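Local atomic coordinates of methyl transferase from Methanosarcina acetivorans (Methanosarcina acetivorans, PDB entry 6MRO), a protein that probably transfers methyl groups from S-adenosylmethionine to an unspecified substrate, and is seen here with the by-product S-adenosyl-L-homocysteine and two bound calcium ions. Residues N87-D92 / L118-H123; Q93-D98 / H125-E130; V103-L108 / G132-L137. The protein carries 1 engineered substitution. One frame throughout, in Å; residues are numbered along the deposited sequence.

The three contacts belong to one Rossmann-like methyltransferase fold, and their segments interleave along the chain: the first halves of contacts 1, 2 and 3 come in that order, then the second halves in the same order. Contacts 1 and 2 share helix 114-127 and lie about 10 Å apart between centres. Contact 3 pairs the two parallel strands that this helix connects, about 13 Å from contact 1 and 14 Å from contact 2. Phe-120 of contact 1 rests on Asp-105, Leu-108 and Tyr-134 of contact 3, and Leu-128 of contact 2 packs on Val-103. Contacts 1 and 3 both touch S-adenosyl-L-homocysteine, so their packing is continuous with the ligand site.

Contact 1 (N87-D92 / L118-H123); sequences NVLEMD and LLFTRH. With SAH (S-adenosyl-L-homocysteine), chain B.
Leu-119 lays its CD2 methyl against CB of Leu-89 at 4.1 Å, on the solvent-facing side of a contact that joins helix 114-127 of this Rossmann-like methyltransferase fold to the 3-10 turn following strand 82-85, where the adenine is bound. One residue on, Phe-120 turns inward. CD2 of Leu-89 lies 3.9 Å from CB of Phe-120 and sits at the edge of the ring, while CG1 of Val-88 comes obliquely to within 3.8 Å of CE2 of Phe-120. A beta-branched residue suits position 88 because its methyls serve two partners: CG1, anti to the backbone N (chi1 164°), goes to the phenyl ring, and CG2 packs on the adenine at 3.6 Å from C2 of S-adenosyl-L-homocysteine. Ile-39 and Leu-108 touch both Val-88 and Phe-120, completing this apolar patch. The base itself is recognised beside it. The backbone N of Val-88 donates to adenine N1 at 2.9 Å and an almost straight 174°, and OD1 of Asn-87 accepts from N6 at 2.9 Å. That same oxygen takes the N-H of Leu-89, forming an Asx turn that holds the carboxamide in position for the base. One turn further along the helix, His-123 sets its ring against the 3-10 turn, with the carbonyl oxygen of Leu-89 over one face. Its ND1 donates back to Leu-119 O, an acceptor already used by the backbone N of His-123, and NE2 donates to Asp-92 OD1 at 3.0 Å. Both partners lie in the ring plane, which fixes the imidazole's rotation; the carboxylate is turned 80° to it and is met from above its own plane. The unbranched chain of Met-91, extended beyond CG, brings its CE methyl to 3.7 Å from His-123 O.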
loop_
_atom_site.group_PDB
_atom_site.type_symbol
_atom_site.label_atom_id
_atom_site.label_comp_id
_atom_site.label_asym_id
_atom_site.label_seq_id
_atom_site.Cartn_x
_atom_site.Cartn_y
_atom_site.Cartn_z
ATOM N N ASN A 87 12.339 3.542 4.839
ATOM C CA ASN A 87 11.923 4.450 3.779
ATOM C C ASN A 87 11.805 3.667 2.478
ATOM O O ASN A 87 12.785 3.077 2.025
ATOM C CB ASN A 87 12.940 5.578 3.624
ATOM C CG ASN A 87 12.420 6.721 2.805
ATOM O OD1 ASN A 87 11.608 6.543 1.887
ATOM N ND2 ASN A 87 12.893 7.920 3.125
ATOM N N VAL A 88 10.617 3.682 1.874
ATOM C CA VAL A 88 10.395 2.950 0.631
ATOM C C VAL A 88 11.287 3.495 -0.478
ATOM O O VAL A 88 11.711 2.752 -1.368
ATOM C CB VAL A 88 8.899 3.001 0.260
ATOM C CG1 VAL A 88 8.669 2.611 -1.207
ATOM C CG2 VAL A 88 8.116 2.077 1.193
ATOM N N LEU A 89 11.619 4.787 -0.424
ATOM C CA LEU A 89 12.518 5.396 -1.394
ATOM C C LEU A 89 13.973 5.001 -1.178
ATOM O O LEU A 89 14.832 5.414 -1.968
ATOM C CB LEU A 89 12.380 6.919 -1.351
ATOM C CG LEU A 89 10.979 7.489 -1.590
ATOM C CD1 LEU A 89 11.005 9.011 -1.541
ATOM C CD2 LEU A 89 10.411 7.005 -2.917
ATOM N N GLU A 90 14.263 4.216 -0.134
ATOM C CA GLU A 90 15.610 3.732 0.151
ATOM C C GLU A 90 15.641 2.224 0.386
ATOM O O GLU A 90 16.629 1.711 0.923
ATOM C CB GLU A 90 16.192 4.443 1.377
ATOM C CG GLU A 90 16.447 5.923 1.198
ATOM C CD GLU A 90 16.571 6.636 2.528
ATOM O OE1 GLU A 90 16.553 5.948 3.573
ATOM O OE2 GLU A 90 16.689 7.881 2.531
ATOM N N MET A 91 14.588 1.496 0.016
ATOM C CA MET A 91 14.529 0.105 0.444
ATOM C C MET A 91 15.410 -0.818 -0.383
ATOM O O MET A 91 15.435 -2.021 -0.112
ATOM C CB MET A 91 13.084 -0.408 0.443
ATOM C CG MET A 91 12.393 -0.446 -0.897
ATOM S SD MET A 91 10.723 -1.045 -0.648
ATOM C CE MET A 91 10.030 -0.785 -2.281
ATOM N N ASP A 92 16.197 -0.266 -1.274
ATOM C CA ASP A 92 17.169 -1.082 -1.977
ATOM C C ASP A 92 18.281 -1.457 -0.995
ATOM O O ASP A 92 19.026 -2.357 -1.241
ATOM C CB ASP A 92 17.711 -0.363 -3.173
ATOM C CG ASP A 92 18.273 0.961 -2.861
ATOM O OD1 ASP A 92 17.788 1.703 -2.024
ATOM O OD2 ASP A 92 19.217 1.321 -3.525
ATOM N N LEU A 118 8.927 8.978 -9.731
ATOM C CA LEU A 118 9.718 8.089 -10.584
ATOM C C LEU A 118 10.583 7.164 -9.740
ATOM O O LEU A 118 10.607 5.947 -9.958
ATOM C CB LEU A 118 10.585 8.894 -11.558
ATOM C CG LEU A 118 11.843 8.193 -12.109
ATOM C CD1 LEU A 118 11.498 6.956 -12.941
ATOM C CD2 LEU A 118 12.722 9.152 -12.928
ATOM N N LEU A 119 11.298 7.735 -8.765
ATOM C CA LEU A 119 12.090 6.935 -7.835
ATOM C C LEU A 119 11.230 5.887 -7.138
ATOM O O LEU A 119 11.643 4.731 -6.980
ATOM C CB LEU A 119 12.752 7.854 -6.807
ATOM C CG LEU A 119 13.725 7.234 -5.809
ATOM C CD1 LEU A 119 14.882 6.621 -6.569
ATOM C CD2 LEU A 119 14.215 8.270 -4.800
ATOM N N PHE A 120 10.029 6.278 -6.713
ATOM C CA PHE A 120 9.122 5.338 -6.060
ATOM C C PHE A 120 8.834 4.141 -6.960
ATOM O O PHE A 120 9.009 2.987 -6.552
ATOM C CB PHE A 120 7.838 6.072 -5.677
ATOM C CG PHE A 120 6.767 5.190 -5.101
ATOM C CD1 PHE A 120 5.734 4.733 -5.900
ATOM C CD2 PHE A 120 6.777 4.844 -3.753
ATOM C CE1 PHE A 120 4.726 3.940 -5.374
ATOM C CE2 PHE A 120 5.767 4.046 -3.221
ATOM C CZ PHE A 120 4.740 3.598 -4.042
ATOM N N THR A 121 8.411 4.396 -8.201
ATOM C CA THR A 121 8.108 3.296 -9.112
ATOM C C THR A 121 9.321 2.391 -9.309
ATOM O O THR A 121 9.185 1.163 -9.355
ATOM C CB THR A 121 7.624 3.823 -10.469
ATOM O OG1 THR A 121 8.650 4.618 -11.090
ATOM C CG2 THR A 121 6.377 4.656 -10.316
ATOM N N ARG A 122 10.505 2.968 -9.412
ATOM C CA ARG A 122 11.693 2.154 -9.643
ATOM C C ARG A 122 12.027 1.244 -8.481
ATOM O O ARG A 122 12.430 0.150 -8.675
ATOM C CB ARG A 122 12.914 2.978 -10.095
ATOM C CG ARG A 122 14.197 2.142 -10.286
ATOM C CD ARG A 122 14.700 1.955 -11.745
ATOM N NE ARG A 122 15.683 0.858 -11.973
ATOM C CZ ARG A 122 16.988 1.008 -12.234
ATOM N NH1 ARG A 122 17.527 2.206 -12.322
ATOM N NH2 ARG A 122 17.762 -0.043 -12.398
ATOM N N HIS A 123 11.847 1.728 -7.269
ATOM C CA HIS A 123 12.151 0.895 -6.111
ATOM C C HIS A 123 11.141 -0.229 -5.957
ATOM O O HIS A 123 11.515 -1.367 -5.650
ATOM C CB HIS A 123 12.200 1.753 -4.845
ATOM C CG HIS A 123 13.561 2.294 -4.558
ATOM N ND1 HIS A 123 14.008 3.492 -5.072
ATOM C CD2 HIS A 123 14.599 1.771 -3.863
ATOM C CE1 HIS A 123 15.253 3.697 -4.682
ATOM N NE2 HIS A 123 15.636 2.668 -3.950
HETATM N N SAH B . -1.172 1.503 4.689
HETATM C CA SAH B . -1.630 2.027 5.990
HETATM C CB SAH B . -1.157 3.463 6.184
HETATM C CG SAH B . -1.505 4.387 5.017
HETATM S SD SAH B . -1.117 6.125 5.328
HETATM C C SAH B . -3.143 1.966 6.125
HETATM O O SAH B . -3.853 1.649 5.159
HETATM O OXT SAH B . -3.673 2.250 7.211
HETATM C "C5'" SAH B . 0.469 6.168 4.436
HETATM C "C4'" SAH B . 1.624 5.568 5.241
HETATM O "O4'" SAH B . 2.816 5.657 4.471
HETATM C "C3'" SAH B . 1.903 6.243 6.583
HETATM O "O3'" SAH B . 1.874 5.237 7.585
HETATM C "C2'" SAH B . 3.278 6.869 6.396
HETATM O "O2'" SAH B . 4.080 6.910 7.568
HETATM C "C1'" SAH B . 3.892 5.979 5.328
HETATM N N9 SAH B . 4.941 6.597 4.509
HETATM C C8 SAH B . 4.928 7.828 3.890
HETATM N N7 SAH B . 6.073 7.966 3.199
HETATM C C5 SAH B . 6.803 6.834 3.352
HETATM C C6 SAH B . 8.050 6.436 2.876
HETATM N N6 SAH B . 8.767 7.239 2.101
HETATM N N1 SAH B . 8.533 5.201 3.220
HETATM C C2 SAH B . 7.793 4.354 4.024
HETATM N N3 SAH B . 6.566 4.748 4.510
HETATM C C4 SAH B . 6.086 5.965 4.160
#

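Contact 2 (Q93-D98 / H125-E130); sequences QLFTED and HKVLKE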
loop_
_atom_site.group_PDB
_atom_site.type_symbol
_atom_site.label_atom_id
_atom_site.label_comp_id
_atom_site.label_asym_id
_atom_site.label_seq_id
_atom_site.Cartn_x
_atom_site.Cartn_y
_atom_site.Cartn_z
ATOM N N GLN A 93 18.393 -0.737 0.108
ATOM C CA GLN A 93 19.371 -1.062 1.115
ATOM C C GLN A 93 18.798 -1.995 2.144
ATOM O O GLN A 93 19.486 -2.407 3.016
ATOM C CB GLN A 93 19.887 0.165 1.803
ATOM C CG GLN A 93 20.728 1.054 0.945
ATOM C CD GLN A 93 22.146 1.204 1.478
ATOM O OE1 GLN A 93 22.424 2.045 2.302
ATOM N NE2 GLN A 93 23.022 0.392 1.002
ATOM N N LEU A 94 17.511 -2.307 2.031
ATOM C CA LEU A 94 16.854 -3.219 2.912
ATOM C C LEU A 94 16.519 -4.538 2.266
ATOM O O LEU A 94 16.508 -5.518 2.915
ATOM C CB LEU A 94 15.559 -2.622 3.457
ATOM C CG LEU A 94 15.682 -1.356 4.251
ATOM C CD1 LEU A 94 14.362 -0.688 4.376
ATOM C CD2 LEU A 94 16.180 -1.731 5.619
ATOM N N PHE A 95 16.210 -4.529 0.983
ATOM C CA PHE A 95 15.821 -5.738 0.278
ATOM C C PHE A 95 16.657 -5.868 -0.987
ATOM O O PHE A 95 17.099 -4.869 -1.561
ATOM C CB PHE A 95 14.322 -5.743 -0.100
ATOM C CG PHE A 95 13.395 -5.301 1.007
ATOM C CD1 PHE A 95 12.631 -4.146 0.869
ATOM C CD2 PHE A 95 13.278 -6.041 2.180
ATOM C CE1 PHE A 95 11.772 -3.737 1.872
ATOM C CE2 PHE A 95 12.415 -5.637 3.191
ATOM C CZ PHE A 95 11.670 -4.483 3.045
ATOM N N THR A 96 16.890 -7.105 -1.411
ATOM C CA THR A 96 17.558 -7.316 -2.682
ATOM C C THR A 96 16.520 -7.303 -3.804
ATOM O O THR A 96 15.310 -7.208 -3.575
ATOM C CB THR A 96 18.360 -8.620 -2.680
ATOM O OG1 THR A 96 17.552 -9.686 -2.159
ATOM C CG2 THR A 96 19.614 -8.470 -1.830
ATOM N N GLU A 97 17.007 -7.402 -5.035
ATOM C CA GLU A 97 16.148 -7.398 -6.210
ATOM C C GLU A 97 15.314 -8.675 -6.277
ATOM O O GLU A 97 15.713 -9.725 -5.767
ATOM C CB GLU A 97 17.015 -7.266 -7.469
ATOM C CG GLU A 97 16.268 -7.058 -8.779
ATOM C CD GLU A 97 17.208 -6.954 -9.980
ATOM O OE1 GLU A 97 18.448 -6.963 -9.784
ATOM O OE2 GLU A 97 16.699 -6.889 -11.120
ATOM N N ASP A 98 14.136 -8.573 -6.909
ATOM C CA ASP A 98 13.334 -9.743 -7.283
ATOM C C ASP A 98 13.037 -10.619 -6.065
ATOM O O ASP A 98 13.271 -11.826 -6.060
ATOM C CB ASP A 98 14.033 -10.559 -8.376
ATOM C CG ASP A 98 14.402 -9.725 -9.595
ATOM O OD1 ASP A 98 13.637 -8.822 -9.976
ATOM O OD2 ASP A 98 15.475 -9.981 -10.180
ATOM N N HIS A 125 9.392 -1.541 -8.411
ATOM C CA HIS A 125 9.685 -2.449 -9.515
ATOM C C HIS A 125 10.868 -3.350 -9.181
ATOM O O HIS A 125 10.837 -4.550 -9.460
ATOM C CB HIS A 125 9.959 -1.644 -10.796
ATOM C CG HIS A 125 10.434 -2.466 -11.957
ATOM N ND1 HIS A 125 9.579 -2.978 -12.911
ATOM C CD2 HIS A 125 11.681 -2.834 -12.338
ATOM C CE1 HIS A 125 10.274 -3.647 -13.815
ATOM N NE2 HIS A 125 11.553 -3.570 -13.495
ATOM N N LYS A 126 11.896 -2.793 -8.532
ATOM C CA LYS A 126 13.127 -3.542 -8.282
ATOM C C LYS A 126 12.908 -4.695 -7.305
ATOM O O LYS A 126 13.408 -5.799 -7.533
ATOM C CB LYS A 126 14.208 -2.589 -7.766
ATOM C CG LYS A 126 15.561 -3.234 -7.503
ATOM C CD LYS A 126 16.528 -2.233 -6.879
ATOM C CE LYS A 126 17.851 -2.899 -6.511
ATOM N NZ LYS A 126 18.497 -3.522 -7.702
ATOM N N VAL A 127 12.164 -4.472 -6.210
ATOM C CA VAL A 127 12.014 -5.521 -5.197
ATOM C C VAL A 127 10.986 -6.584 -5.551
ATOM O O VAL A 127 10.966 -7.644 -4.908
ATOM C CB VAL A 127 11.655 -4.941 -3.813
ATOM C CG1 VAL A 127 12.773 -4.013 -3.352
ATOM C CG2 VAL A 127 10.295 -4.252 -3.848
ATOM N N LEU A 128 10.154 -6.354 -6.569
ATOM C CA LEU A 128 9.183 -7.350 -6.999
ATOM C C LEU A 128 9.853 -8.473 -7.785
ATOM O O LEU A 128 10.793 -8.238 -8.548
ATOM C CB LEU A 128 8.111 -6.692 -7.869
ATOM C CG LEU A 128 6.880 -6.249 -7.093
ATOM C CD1 LEU A 128 6.064 -5.277 -7.953
ATOM C CD2 LEU A 128 6.034 -7.455 -6.671
ATOM N N LYS A 129 9.365 -9.696 -7.594
ATOM C CA LYS A 129 9.813 -10.816 -8.405
ATOM C C LYS A 129 9.314 -10.676 -9.834
ATOM O O LYS A 129 8.338 -9.979 -10.121
ATOM C CB LYS A 129 9.296 -12.140 -7.848
ATOM C CG LYS A 129 10.088 -12.710 -6.695
ATOM C CD LYS A 129 9.562 -14.092 -6.330
ATOM C CE LYS A 129 10.132 -14.573 -5.005
ATOM N NZ LYS A 129 9.569 -15.895 -4.598
ATOM N N GLU A 130 9.895 -11.490 -10.684
ATOM C CA GLU A 130 9.496 -11.609 -12.043
ATOM C C GLU A 130 8.125 -12.223 -11.955
ATOM O O GLU A 130 7.956 -13.191 -11.307
ATOM C CB GLU A 130 10.486 -12.570 -12.684
ATOM C CG GLU A 130 10.900 -13.686 -11.734
ATOM C CD GLU A 130 12.298 -13.543 -11.132
ATOM O OE1 GLU A 130 12.537 -12.696 -10.305
ATOM O OE2 GLU A 130 13.197 -14.330 -11.498
#
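Asp-98 gives its backbone N-H to the carbonyl oxygen of Lys-126, at 2.9 Å and 171°, in the carbonyl plane, so a carbonyl in the last turn of helix 114-127 is satisfied by the loop. CG of Glu-97 leans on the same oxygen at 3.4 Å; OE1 of Glu-97 lies 4.0 Å from Lys-126 NZ, too far for a salt bridge. Asp-98 has left-handed backbone angles (phi 56°), which aspartate tolerates better than most residues, and its CA-H points at Leu-128 O, 3.2 Å away from CA. Its OD1 is also close to Leu-128 O, though both are acceptors. Lys-194 reconciles them: its NZ forms a salt bridge to OD1 and hydrogen bonds to the carbonyl oxygens of Leu-128 and His-125. Here, in the beta-alpha-beta crossover, the loop entering strand 100-106 meets the chain leaving helix 114-127. Backbone hydrogen bonds between Val-127 and both Glu-99 and Phe-100 continue the pairing. By contrast, Thr-96 O is buried near CA of Val-127 with no partner in the model. CG1 of Val-127 also packs on CB of Phe-95 at 4.0 Å, while the phenyl ring meets Phe-100 edge-to-face.

Contact 3 (V103-L108 / G132-L137); sequences VIDSGL and GKYFML. With SAH (S-adenosyl-L-homocysteine), chain B.
Strands 103-106 and 132-137 run parallel, their axes 4.7 Å apart and only 6° from alignment; Val-103 and Asp-105 each donate and accept across the gap in the regular ladder, to Lys-133 O, Phe-135 N and O, and Leu-137 N, and Gly-107 N continues it to Leu-137 O. On the face bearing Val-103, Asp-105, Tyr-134 and Met-136, the tyrosine ring spans two residues of its neighbour: its CD2 touches CG1 of Val-103 at 3.9 Å, and its hydroxyl donates to OD1 of Asp-105 at 2.7 Å, reaching the oxygen from 37° above the carboxylate plane. The carboxylate stands there because CG of Asp-105 is anti to the backbone N (chi1 173°), alongside Met-136, whose CG lies 3.6 Å from CG of Asp-105. A phenylalanine in place of Tyr-134 lacks the hydroxyl, and is likely to leave OD1 of the buried Asp-105 without this donor and that side of the carboxylate less firmly held. The other oxygen, OD2, accepts from the backbone N of Phe-109, weakly from that of Leu-108, and from a water at 2.7 Å that also donates to Leu-137 O; a short acidic side chain thus ties down the turn after the strand. Gly-107 suits that turn, since at its positive phi a CB would collide with the preceding carbonyl oxygen. Just before it, Ser-106 grips the amino-acid end of S-adenosyl-L-homocysteine, its OG donating to the ligand carboxylate O at 3.0 Å and its carbonyl O accepting from the ligand N at 2.9 Å. Leu-108 CD1 packs 3.5 Å from adenine C8. Around this pair, helix 114-127 covers the Tyr-134 face through Phe-120 and Val-124, helix 20-27 covers Ile-104 and Phe-135, and strands 35-39 and 184-193 extend the sheet on either side.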
loop_
_atom_site.group_PDB
_atom_site.type_symbol
_atom_site.label_atom_id
_atom_site.label_comp_id
_atom_site.label_asym_id
_atom_site.label_seq_id
_atom_site.Cartn_x
_atom_site.Cartn_y
_atom_site.Cartn_z
ATOM N N VAL A 103 3.474 -6.849 -3.788
ATOM C CA VAL A 103 3.573 -5.592 -3.048
ATOM C C VAL A 103 2.174 -4.998 -2.961
ATOM O O VAL A 103 1.502 -4.850 -3.992
ATOM C CB VAL A 103 4.531 -4.583 -3.707
ATOM C CG1 VAL A 103 4.473 -3.231 -2.959
ATOM C CG2 VAL A 103 5.973 -5.132 -3.724
ATOM N N ILE A 104 1.739 -4.644 -1.739
ATOM C CA ILE A 104 0.480 -3.923 -1.551
ATOM C C ILE A 104 0.766 -2.505 -1.080
ATOM O O ILE A 104 1.689 -2.240 -0.312
ATOM C CB ILE A 104 -0.521 -4.628 -0.598
ATOM C CG1 ILE A 104 -0.009 -4.694 0.845
ATOM C CG2 ILE A 104 -0.896 -6.013 -1.140
ATOM C CD1 ILE A 104 -1.094 -5.130 1.850
ATOM N N ASP A 105 -0.072 -1.580 -1.540
ATOM C CA ASP A 105 0.139 -0.149 -1.327
ATOM C C ASP A 105 -1.245 0.398 -0.990
ATOM O O ASP A 105 -2.088 0.535 -1.873
ATOM C CB ASP A 105 0.745 0.453 -2.593
ATOM C CG ASP A 105 0.864 1.962 -2.565
ATOM O OD1 ASP A 105 1.745 2.434 -3.316
ATOM O OD2 ASP A 105 0.136 2.667 -1.827
ATOM N N SER A 106 -1.498 0.659 0.301
ATOM C CA SER A 106 -2.813 1.102 0.770
ATOM C C SER A 106 -2.631 2.549 1.216
ATOM O O SER A 106 -2.373 2.820 2.389
ATOM C CB SER A 106 -3.331 0.193 1.925
ATOM O OG SER A 106 -4.572 0.648 2.477
ATOM N N GLY A 107 -2.736 3.480 0.266
ATOM C CA GLY A 107 -2.585 4.889 0.577
ATOM C C GLY A 107 -1.177 5.463 0.583
ATOM O O GLY A 107 -1.019 6.652 0.925
ATOM N N LEU A 108 -0.145 4.689 0.225
ATOM C CA LEU A 108 1.197 5.279 0.179
ATOM C C LEU A 108 1.410 6.074 -1.107
ATOM O O LEU A 108 1.828 7.238 -1.066
ATOM C CB LEU A 108 2.273 4.200 0.325
ATOM C CG LEU A 108 3.722 4.708 0.164
ATOM C CD1 LEU A 108 4.041 5.852 1.172
ATOM C CD2 LEU A 108 4.773 3.575 0.288
ATOM N N GLY A 132 5.709 -10.739 -10.508
ATOM C CA GLY A 132 5.156 -10.273 -9.247
ATOM C C GLY A 132 4.034 -9.269 -9.447
ATOM O O GLY A 132 3.984 -8.547 -10.448
ATOM N N LYS A 133 3.125 -9.242 -8.472
ATOM C CA LYS A 133 1.996 -8.362 -8.499
ATOM C C LYS A 133 2.121 -7.138 -7.588
ATOM O O LYS A 133 2.600 -7.233 -6.523
ATOM C CB LYS A 133 0.772 -9.109 -8.017
ATOM C CG LYS A 133 0.420 -10.385 -8.721
ATOM C CD LYS A 133 -0.437 -10.016 -9.908
ATOM C CE LYS A 133 -0.998 -11.212 -10.632
ATOM N NZ LYS A 133 -1.892 -10.668 -11.700
ATOM N N TYR A 134 1.654 -6.010 -8.095
ATOM C CA TYR A 134 1.540 -4.760 -7.357
ATOM C C TYR A 134 0.066 -4.389 -7.305
ATOM O O TYR A 134 -0.583 -4.266 -8.357
ATOM C CB TYR A 134 2.352 -3.654 -8.034
ATOM C CG TYR A 134 2.240 -2.261 -7.427
ATOM C CD1 TYR A 134 1.827 -1.183 -8.198
ATOM C CD2 TYR A 134 2.585 -2.026 -6.093
ATOM C CE1 TYR A 134 1.742 0.079 -7.666
ATOM C CE2 TYR A 134 2.507 -0.747 -5.538
ATOM C CZ TYR A 134 2.082 0.296 -6.343
ATOM O OH TYR A 134 2.011 1.556 -5.833
ATOM N N PHE A 135 -0.460 -4.238 -6.089
ATOM C CA PHE A 135 -1.833 -3.805 -5.847
ATOM C C PHE A 135 -1.793 -2.486 -5.093
ATOM O O PHE A 135 -1.193 -2.403 -4.012
ATOM C CB PHE A 135 -2.601 -4.847 -5.032
ATOM C CG PHE A 135 -2.728 -6.166 -5.727
ATOM C CD1 PHE A 135 -3.611 -6.310 -6.788
ATOM C CD2 PHE A 135 -1.981 -7.257 -5.318
ATOM C CE1 PHE A 135 -3.738 -7.524 -7.449
ATOM C CE2 PHE A 135 -2.115 -8.485 -5.955
ATOM C CZ PHE A 135 -2.987 -8.623 -7.023
ATOM N N MET A 136 -2.428 -1.463 -5.659
ATOM C CA MET A 136 -2.368 -0.127 -5.094
ATOM C C MET A 136 -3.769 0.443 -4.982
ATOM O O MET A 136 -4.552 0.376 -5.933
ATOM C CB MET A 136 -1.479 0.779 -5.946
ATOM C CG MET A 136 -1.289 2.184 -5.395
ATOM S SD MET A 136 -2.596 3.346 -5.880
ATOM C CE MET A 136 -2.131 3.595 -7.599
ATOM N N LEU A 137 -4.072 1.010 -3.820
ATOM C CA LEU A 137 -5.369 1.606 -3.543
ATOM C C LEU A 137 -5.196 3.096 -3.303
ATOM O O LEU A 137 -4.364 3.504 -2.482
ATOM C CB LEU A 137 -6.001 0.910 -2.335
ATOM C CG LEU A 137 -7.311 1.428 -1.744
ATOM C CD1 LEU A 137 -8.448 1.095 -2.678
ATOM C CD2 LEU A 137 -7.521 0.763 -0.357
HETATM N N SAH B . -1.172 1.503 4.689
HETATM C CA SAH B . -1.630 2.027 5.990
HETATM C CB SAH B . -1.157 3.463 6.184
HETATM C CG SAH B . -1.505 4.387 5.017
HETATM S SD SAH B . -1.117 6.125 5.328
HETATM C C SAH B . -3.143 1.966 6.125
HETATM O O SAH B . -3.853 1.649 5.159
HETATM O OXT SAH B . -3.673 2.250 7.211
HETATM C "C5'" SAH B . 0.469 6.168 4.436
HETATM C "C4'" SAH B . 1.624 5.568 5.241
HETATM O "O4'" SAH B . 2.816 5.657 4.471
HETATM C "C3'" SAH B . 1.903 6.243 6.583
HETATM O "O3'" SAH B . 1.874 5.237 7.585
HETATM C "C2'" SAH B . 3.278 6.869 6.396
HETATM O "O2'" SAH B . 4.080 6.910 7.568
HETATM C "C1'" SAH B . 3.892 5.979 5.328
HETATM N N9 SAH B . 4.941 6.597 4.509
HETATM C C8 SAH B . 4.928 7.828 3.890
HETATM N N7 SAH B . 6.073 7.966 3.199
HETATM C C5 SAH B . 6.803 6.834 3.352
HETATM C C6 SAH B . 8.050 6.436 2.876
HETATM N N6 SAH B . 8.767 7.239 2.101
HETATM N N1 SAH B . 8.533 5.201 3.220
HETATM C C2 SAH B . 7.793 4.354 4.024
HETATM N N3 SAH B . 6.566 4.748 4.510
HETATM C C4 SAH B . 6.086 5.965 4.160
HETATM O O HOH W 1 -1.844 4.462 -2.468
#